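Local coordinates for purine-binding protein BAB2_0673 (Brucella melitensis biovar Abortus, PDB 3S99), which binds adenine, probably also binds other purines such as guanine, and may be part of an ABC-type system for their uptake, at residues F31-P36 with G41-H46; S126-R131 with G256-D261. All coordinates share one frame; numbering follows the deposited sequence.

Contact 1. Residues F31-P36 with G41-H46. With ADE (adenine), chain T.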
loop_
_atom_site.group_PDB
_atom_site.type_symbol
_atom_site.label_atom_id
_atom_site.label_comp_id
_atom_site.label_asym_id
_atom_site.label_seq_id
_atom_site.Cartn_x
_atom_site.Cartn_y
_atom_site.Cartn_z
ATOM N N PHE A 31 -3.005 10.920 -15.106
ATOM C CA PHE A 31 -2.397 10.203 -13.997
ATOM C C PHE A 31 -1.016 10.790 -13.730
ATOM O O PHE A 31 -0.246 11.067 -14.675
ATOM C CB PHE A 31 -2.255 8.707 -14.290
ATOM C CG PHE A 31 -3.546 7.989 -14.447
ATOM C CD1 PHE A 31 -4.094 7.269 -13.372
ATOM C CD2 PHE A 31 -4.253 8.064 -15.648
ATOM C CE1 PHE A 31 -5.322 6.626 -13.507
ATOM C CE2 PHE A 31 -5.472 7.413 -15.792
ATOM C CZ PHE A 31 -6.001 6.687 -14.709
ATOM N N ILE A 32 -0.717 10.991 -12.448
ATOM C CA ILE A 32 0.607 11.380 -11.976
ATOM C C ILE A 32 1.182 10.238 -11.124
ATOM O O ILE A 32 0.564 9.858 -10.118
ATOM C CB ILE A 32 0.516 12.642 -11.107
ATOM C CG1 ILE A 32 -0.121 13.794 -11.898
ATOM C CG2 ILE A 32 1.916 13.039 -10.636
ATOM C CD1 ILE A 32 0.709 14.260 -13.087
ATOM N N TYR A 33 2.351 9.703 -11.510
ATOM C CA TYR A 33 2.974 8.616 -10.771
ATOM C C TYR A 33 4.267 9.124 -10.089
ATOM O O TYR A 33 5.009 9.877 -10.662
ATOM C CB TYR A 33 3.355 7.448 -11.677
ATOM C CG TYR A 33 2.249 6.842 -12.523
ATOM C CD1 TYR A 33 0.939 6.713 -12.042
ATOM C CD2 TYR A 33 2.530 6.342 -13.774
ATOM C CE1 TYR A 33 -0.064 6.139 -12.830
ATOM C CE2 TYR A 33 1.516 5.747 -14.570
ATOM C CZ TYR A 33 0.242 5.644 -14.069
ATOM O OH TYR A 33 -0.726 5.082 -14.840
ATOM N N ILE A 34 4.529 8.641 -8.883
ATOM C CA ILE A 34 5.744 8.981 -8.146
ATOM C C ILE A 34 6.941 8.144 -8.671
ATOM O O ILE A 34 8.086 8.541 -8.524
ATOM C CB ILE A 34 5.522 8.771 -6.627
ATOM C CG1 ILE A 34 6.706 9.307 -5.798
ATOM C CG2 ILE A 34 5.298 7.283 -6.301
ATOM C CD1 ILE A 34 6.573 10.710 -5.377
ATOM N N GLY A 35 6.670 7.007 -9.305
ATOM C CA GLY A 35 7.720 6.213 -9.939
ATOM C C GLY A 35 7.384 5.840 -11.375
ATOM O O GLY A 35 6.483 6.449 -11.996
ATOM N N PRO A 36 8.096 4.836 -11.918
ATOM C CA PRO A 36 7.824 4.335 -13.238
ATOM C C PRO A 36 6.976 3.081 -13.186
ATOM O O PRO A 36 7.107 2.315 -12.259
ATOM C CB PRO A 36 9.236 3.984 -13.772
ATOM C CG PRO A 36 10.029 3.685 -12.600
ATOM C CD PRO A 36 9.319 4.222 -11.376
ATOM N N GLY A 41 5.614 -2.804 -9.174
ATOM C CA GLY A 41 4.996 -2.772 -7.840
ATOM C C GLY A 41 3.928 -1.690 -7.807
ATOM O O GLY A 41 2.924 -1.783 -8.512
ATOM N N TRP A 42 4.175 -0.651 -7.011
ATOM C CA TRP A 42 3.181 0.379 -6.715
ATOM C C TRP A 42 2.740 1.139 -7.940
ATOM O O TRP A 42 1.559 1.235 -8.207
ATOM C CB TRP A 42 3.758 1.388 -5.718
ATOM C CG TRP A 42 2.876 2.585 -5.497
ATOM C CD1 TRP A 42 2.941 3.807 -6.120
ATOM C CD2 TRP A 42 1.769 2.642 -4.606
ATOM N NE1 TRP A 42 1.952 4.648 -5.616
ATOM C CE2 TRP A 42 1.205 3.939 -4.707
ATOM C CE3 TRP A 42 1.224 1.732 -3.692
ATOM C CZ2 TRP A 42 0.101 4.342 -3.933
ATOM C CZ3 TRP A 42 0.090 2.114 -2.954
ATOM C CH2 TRP A 42 -0.451 3.410 -3.074
ATOM N N THR A 43 3.676 1.741 -8.673
ATOM C CA THR A 43 3.267 2.549 -9.829
ATOM C C THR A 43 2.714 1.637 -10.943
ATOM O O THR A 43 1.732 1.959 -11.635
ATOM C CB THR A 43 4.396 3.445 -10.319
ATOM O OG1 THR A 43 4.539 4.540 -9.394
ATOM C CG2 THR A 43 4.081 3.990 -11.735
ATOM N N TYR A 44 3.323 0.466 -11.074
ATOM C CA TYR A 44 2.887 -0.526 -12.053
ATOM C C TYR A 44 1.401 -0.892 -11.864
ATOM O O TYR A 44 0.656 -0.946 -12.828
ATOM C CB TYR A 44 3.754 -1.764 -11.898
ATOM C CG TYR A 44 3.335 -2.950 -12.716
ATOM C CD1 TYR A 44 3.553 -2.979 -14.091
ATOM C CD2 TYR A 44 2.759 -4.077 -12.113
ATOM C CE1 TYR A 44 3.193 -4.112 -14.858
ATOM C CE2 TYR A 44 2.397 -5.204 -12.868
ATOM C CZ TYR A 44 2.619 -5.210 -14.221
ATOM O OH TYR A 44 2.247 -6.281 -14.968
ATOM N N GLN A 45 0.999 -1.171 -10.621
ATOM C CA GLN A 45 -0.401 -1.463 -10.301
ATOM C C GLN A 45 -1.319 -0.296 -10.647
ATOM O O GLN A 45 -2.403 -0.494 -11.170
ATOM C CB GLN A 45 -0.593 -1.760 -8.816
ATOM C CG GLN A 45 -0.591 -3.186 -8.343
ATOM C CD GLN A 45 -1.262 -4.223 -9.220
ATOM O OE1 GLN A 45 -0.592 -4.889 -9.985
ATOM N NE2 GLN A 45 -2.561 -4.404 -9.064
ATOM N N HIS A 46 -0.897 0.936 -10.355
ATOM C CA HIS A 46 -1.668 2.083 -10.843
ATOM C C HIS A 46 -1.823 2.083 -12.359
ATOM O O HIS A 46 -2.922 2.304 -12.877
ATOM C CB HIS A 46 -1.103 3.404 -10.327
ATOM C CG HIS A 46 -1.391 3.653 -8.882
ATOM N ND1 HIS A 46 -2.665 3.947 -8.412
ATOM C CD2 HIS A 46 -0.572 3.664 -7.801
ATOM C CE1 HIS A 46 -2.599 4.142 -7.108
ATOM N NE2 HIS A 46 -1.349 3.955 -6.708
HETATM N N9 ADE T . 1.534 6.832 -1.293
HETATM C C8 ADE T . 0.886 6.083 -0.335
HETATM N N7 ADE T . 1.305 4.846 -0.226
HETATM C C5 ADE T . 2.306 4.838 -1.204
HETATM C C6 ADE T . 3.134 3.815 -1.578
HETATM N N6 ADE T . 2.962 2.639 -0.956
HETATM N N1 ADE T . 4.044 4.054 -2.577
HETATM C C2 ADE T . 4.098 5.279 -3.128
HETATM N N3 ADE T . 3.352 6.347 -2.846
HETATM C C4 ADE T . 2.476 6.030 -1.864
HETATM O O HOH W 1 2.721 6.459 -8.126
#
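Trp42 has adenine over one indole face and His46, one turn further along the same helix, under the other, while the CG2 methyl of Ile34 reaches its CD1 obliquely at 4.2 Å. This is the strand-to-helix connection that opens a beta-alpha-beta unit (strand 27-32, helix 42-57, strand 61-66), where the loop leaving the strand's C-terminal end lines the purine pocket. Adenine N1 sits 3.3 Å above the indole plane and His46 NE2 3.0 Å from it on the opposite side, with Trp42 CD1 at the imidazole edge, in its plane. With CG anti to the backbone N (chi1 172°), Trp42 extends from the helix start to the base, and its NE1 bonds to Thr93 O, which helps fix the turn of the indole. A broad, flat indole suits a planar purine; Ser94 OG adds a hydrogen bond to the ligand.

Behind the pocket, Thr43 fills the bend of 31-36 with its two different branches. Its CG2 packs obliquely against the Tyr33 ring and lies 3.4 Å from Pro36 C. Tyr33, with CG beside its backbone N (chi1 -56°), also brings CE1 to 3.9 Å from His46 CB, and its hydroxyl bonds to Asp47. Gly41, at the N-cap, has both phi and psi strongly negative (psi -113°), a combination that comes easily to glycine, and the Asp39 carboxylate accepts hydrogen bonds from the backbone N-H groups of Gly41, Thr43 and Tyr44. Between loop and helix lies one water: it accepts the Ile34 N-H at 2.9 Å and donates to Thr43 OG1, also at 2.9 Å.

Contact 2. Residues S126-R131 with G256-D261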
loop_
_atom_site.group_PDB
_atom_site.type_symbol
_atom_site.label_atom_id
_atom_site.label_comp_id
_atom_site.label_asym_id
_atom_site.label_seq_id
_atom_site.Cartn_x
_atom_site.Cartn_y
_atom_site.Cartn_z
ATOM N N SER A 126 -11.618 14.240 -4.490
ATOM C CA SER A 126 -11.876 13.062 -3.712
ATOM C C SER A 126 -10.555 12.481 -3.224
ATOM O O SER A 126 -9.477 12.771 -3.762
ATOM C CB SER A 126 -12.643 12.017 -4.546
ATOM O OG SER A 126 -13.955 12.456 -4.827
ATOM N N ALA A 127 -10.663 11.649 -2.204
ATOM C CA ALA A 127 -9.545 10.987 -1.580
ATOM C C ALA A 127 -9.883 9.530 -1.506
ATOM O O ALA A 127 -10.902 9.121 -0.931
ATOM C CB ALA A 127 -9.271 11.537 -0.139
ATOM N N TYR A 128 -8.985 8.718 -2.016
ATOM C CA TYR A 128 -9.210 7.308 -2.022
ATOM C C TYR A 128 -8.061 6.584 -1.362
ATOM O O TYR A 128 -6.915 6.621 -1.825
ATOM C CB TYR A 128 -9.551 6.835 -3.440
ATOM C CG TYR A 128 -8.422 6.937 -4.491
ATOM C CD1 TYR A 128 -8.154 8.128 -5.144
ATOM C CD2 TYR A 128 -7.646 5.827 -4.816
ATOM C CE1 TYR A 128 -7.142 8.211 -6.097
ATOM C CE2 TYR A 128 -6.640 5.902 -5.747
ATOM C CZ TYR A 128 -6.401 7.099 -6.405
ATOM O OH TYR A 128 -5.411 7.179 -7.356
ATOM N N ASN A 129 -8.385 5.936 -0.240
ATOM C CA ASN A 129 -7.418 5.239 0.589
ATOM C C ASN A 129 -7.766 3.744 0.705
ATOM O O ASN A 129 -8.934 3.372 0.616
ATOM C CB ASN A 129 -7.378 5.937 1.975
ATOM C CG ASN A 129 -6.135 5.584 2.773
ATOM O OD1 ASN A 129 -5.236 4.941 2.242
ATOM N ND2 ASN A 129 -6.067 6.031 4.052
ATOM N N ALA A 130 -6.749 2.891 0.852
ATOM C CA ALA A 130 -6.937 1.446 0.982
ATOM C C ALA A 130 -6.412 1.009 2.321
ATOM O O ALA A 130 -5.361 1.483 2.746
ATOM C CB ALA A 130 -6.197 0.679 -0.120
ATOM N N ARG A 131 -7.116 0.085 2.973
ATOM C CA ARG A 131 -6.638 -0.484 4.228
ATOM C C ARG A 131 -5.556 -1.544 3.965
ATOM O O ARG A 131 -5.777 -2.742 4.223
ATOM C CB ARG A 131 -7.790 -1.128 4.995
ATOM C CG ARG A 131 -8.900 -0.167 5.357
ATOM C CD ARG A 131 -9.921 -0.799 6.306
ATOM N NE ARG A 131 -11.028 0.120 6.540
ATOM C CZ ARG A 131 -11.078 1.058 7.482
ATOM N NH1 ARG A 131 -10.102 1.201 8.358
ATOM N NH2 ARG A 131 -12.136 1.873 7.558
ATOM N N GLY A 256 -8.472 -0.770 -10.360
ATOM C CA GLY A 256 -9.173 -0.693 -11.652
ATOM C C GLY A 256 -10.669 -0.443 -11.581
ATOM O O GLY A 256 -11.170 0.457 -12.240
ATOM N N PRO A 257 -11.388 -1.244 -10.787
ATOM C CA PRO A 257 -12.826 -1.002 -10.670
ATOM C C PRO A 257 -13.151 0.388 -10.149
ATOM O O PRO A 257 -14.089 1.012 -10.620
ATOM C CB PRO A 257 -13.288 -2.108 -9.706
ATOM C CG PRO A 257 -12.275 -3.280 -9.999
ATOM C CD PRO A 257 -10.968 -2.527 -10.174
ATOM N N TYR A 258 -12.343 0.899 -9.224
ATOM C CA TYR A 258 -12.545 2.236 -8.685
ATOM C C TYR A 258 -12.329 3.292 -9.772
ATOM O O TYR A 258 -13.153 4.202 -9.964
ATOM C CB TYR A 258 -11.601 2.484 -7.479
ATOM C CG TYR A 258 -11.803 3.867 -6.882
ATOM C CD1 TYR A 258 -12.939 4.145 -6.125
ATOM C CD2 TYR A 258 -10.905 4.892 -7.106
ATOM C CE1 TYR A 258 -13.182 5.400 -5.606
ATOM C CE2 TYR A 258 -11.137 6.185 -6.574
ATOM C CZ TYR A 258 -12.288 6.425 -5.839
ATOM O OH TYR A 258 -12.564 7.647 -5.287
ATOM N N TYR A 259 -11.251 3.150 -10.531
ATOM C CA TYR A 259 -10.955 4.108 -11.606
ATOM C C TYR A 259 -12.061 4.106 -12.664
ATOM O O TYR A 259 -12.463 5.139 -13.160
ATOM C CB TYR A 259 -9.598 3.788 -12.243
ATOM C CG TYR A 259 -8.397 4.080 -11.338
ATOM C CD1 TYR A 259 -8.554 4.718 -10.100
ATOM C CD2 TYR A 259 -7.110 3.748 -11.738
ATOM C CE1 TYR A 259 -7.475 4.996 -9.292
ATOM C CE2 TYR A 259 -5.999 4.041 -10.918
ATOM C CZ TYR A 259 -6.197 4.664 -9.714
ATOM O OH TYR A 259 -5.138 4.959 -8.913
ATOM N N ILE A 260 -12.551 2.931 -13.011
ATOM C CA ILE A 260 -13.637 2.838 -13.980
ATOM C C ILE A 260 -14.892 3.532 -13.417
ATOM O O ILE A 260 -15.505 4.331 -14.110
ATOM C CB ILE A 260 -13.894 1.370 -14.357
ATOM C CG1 ILE A 260 -12.723 0.840 -15.206
ATOM C CG2 ILE A 260 -15.252 1.218 -15.123
ATOM C CD1 ILE A 260 -12.563 -0.662 -15.219
ATOM N N ASP A 261 -15.253 3.246 -12.167
ATOM C CA ASP A 261 -16.471 3.832 -11.568
ATOM C C ASP A 261 -16.430 5.375 -11.581
ATOM O O ASP A 261 -17.370 6.021 -12.013
ATOM C CB ASP A 261 -16.681 3.311 -10.139
ATOM C CG ASP A 261 -17.889 3.957 -9.449
ATOM O OD1 ASP A 261 -19.014 3.719 -9.904
ATOM O OD2 ASP A 261 -17.698 4.734 -8.479
#
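Tyr128 presents a ring face to Tyr258 and its hydroxyl end to Tyr259, so that three tyrosines form an aromatic cluster between a strand of the parallel sheet and the helix 256-268 packed on it. Helix and strand run nearly antiparallel, at 166°, their axes 11.6 Å apart at closest approach, a spacing that suits large flat side chains. The Tyr258 ring is inclined by 31° to that of Tyr128 and sets its CE2 over the Tyr128 face, 3.5 Å from CG. Tyr259 is turned quite differently: its plane is almost perpendicular to the Tyr128 ring, whose CE2 lies at the Tyr259 edge, in its plane.

Tyr128 holds CG between its backbone N and carbonyl carbon (chi1 67°), which lets the ring reach both helix residues from a single strand position. Tyrosine suits each place because its ring packs while its hydroxyl finds a partner in the buried interface. The Tyr258 hydroxyl bonds to Glu114 on strand 112-116, next to strand 125-130 in the sheet, and lies 3.6 Å from Tyr128 CB. Across the contact, Tyr128 OH and Tyr259 OH share a hydrogen bond of 2.7 Å, in which either may be the donor.

Contacts 1 and 2 have centres about 14 Å apart and bear on the same parallel sheet, one at strand 27-32 and the other at strand 125-130. They meet directly at Tyr259, whose OH is 2.7 Å from His46 ND1, a probable hydrogen bond, and whose CE2 packs 3.7 Å from Phe31 CE1. A polar chain thus probably runs from Tyr128 through Tyr259 to His46, a second-shell residue behind Trp42 and the adenine. Contact 1 touches the ligand itself; in contact 2 the Tyr128 side chain remains about 9 Å from adenine and about 7 Å from the Trp42 side chain.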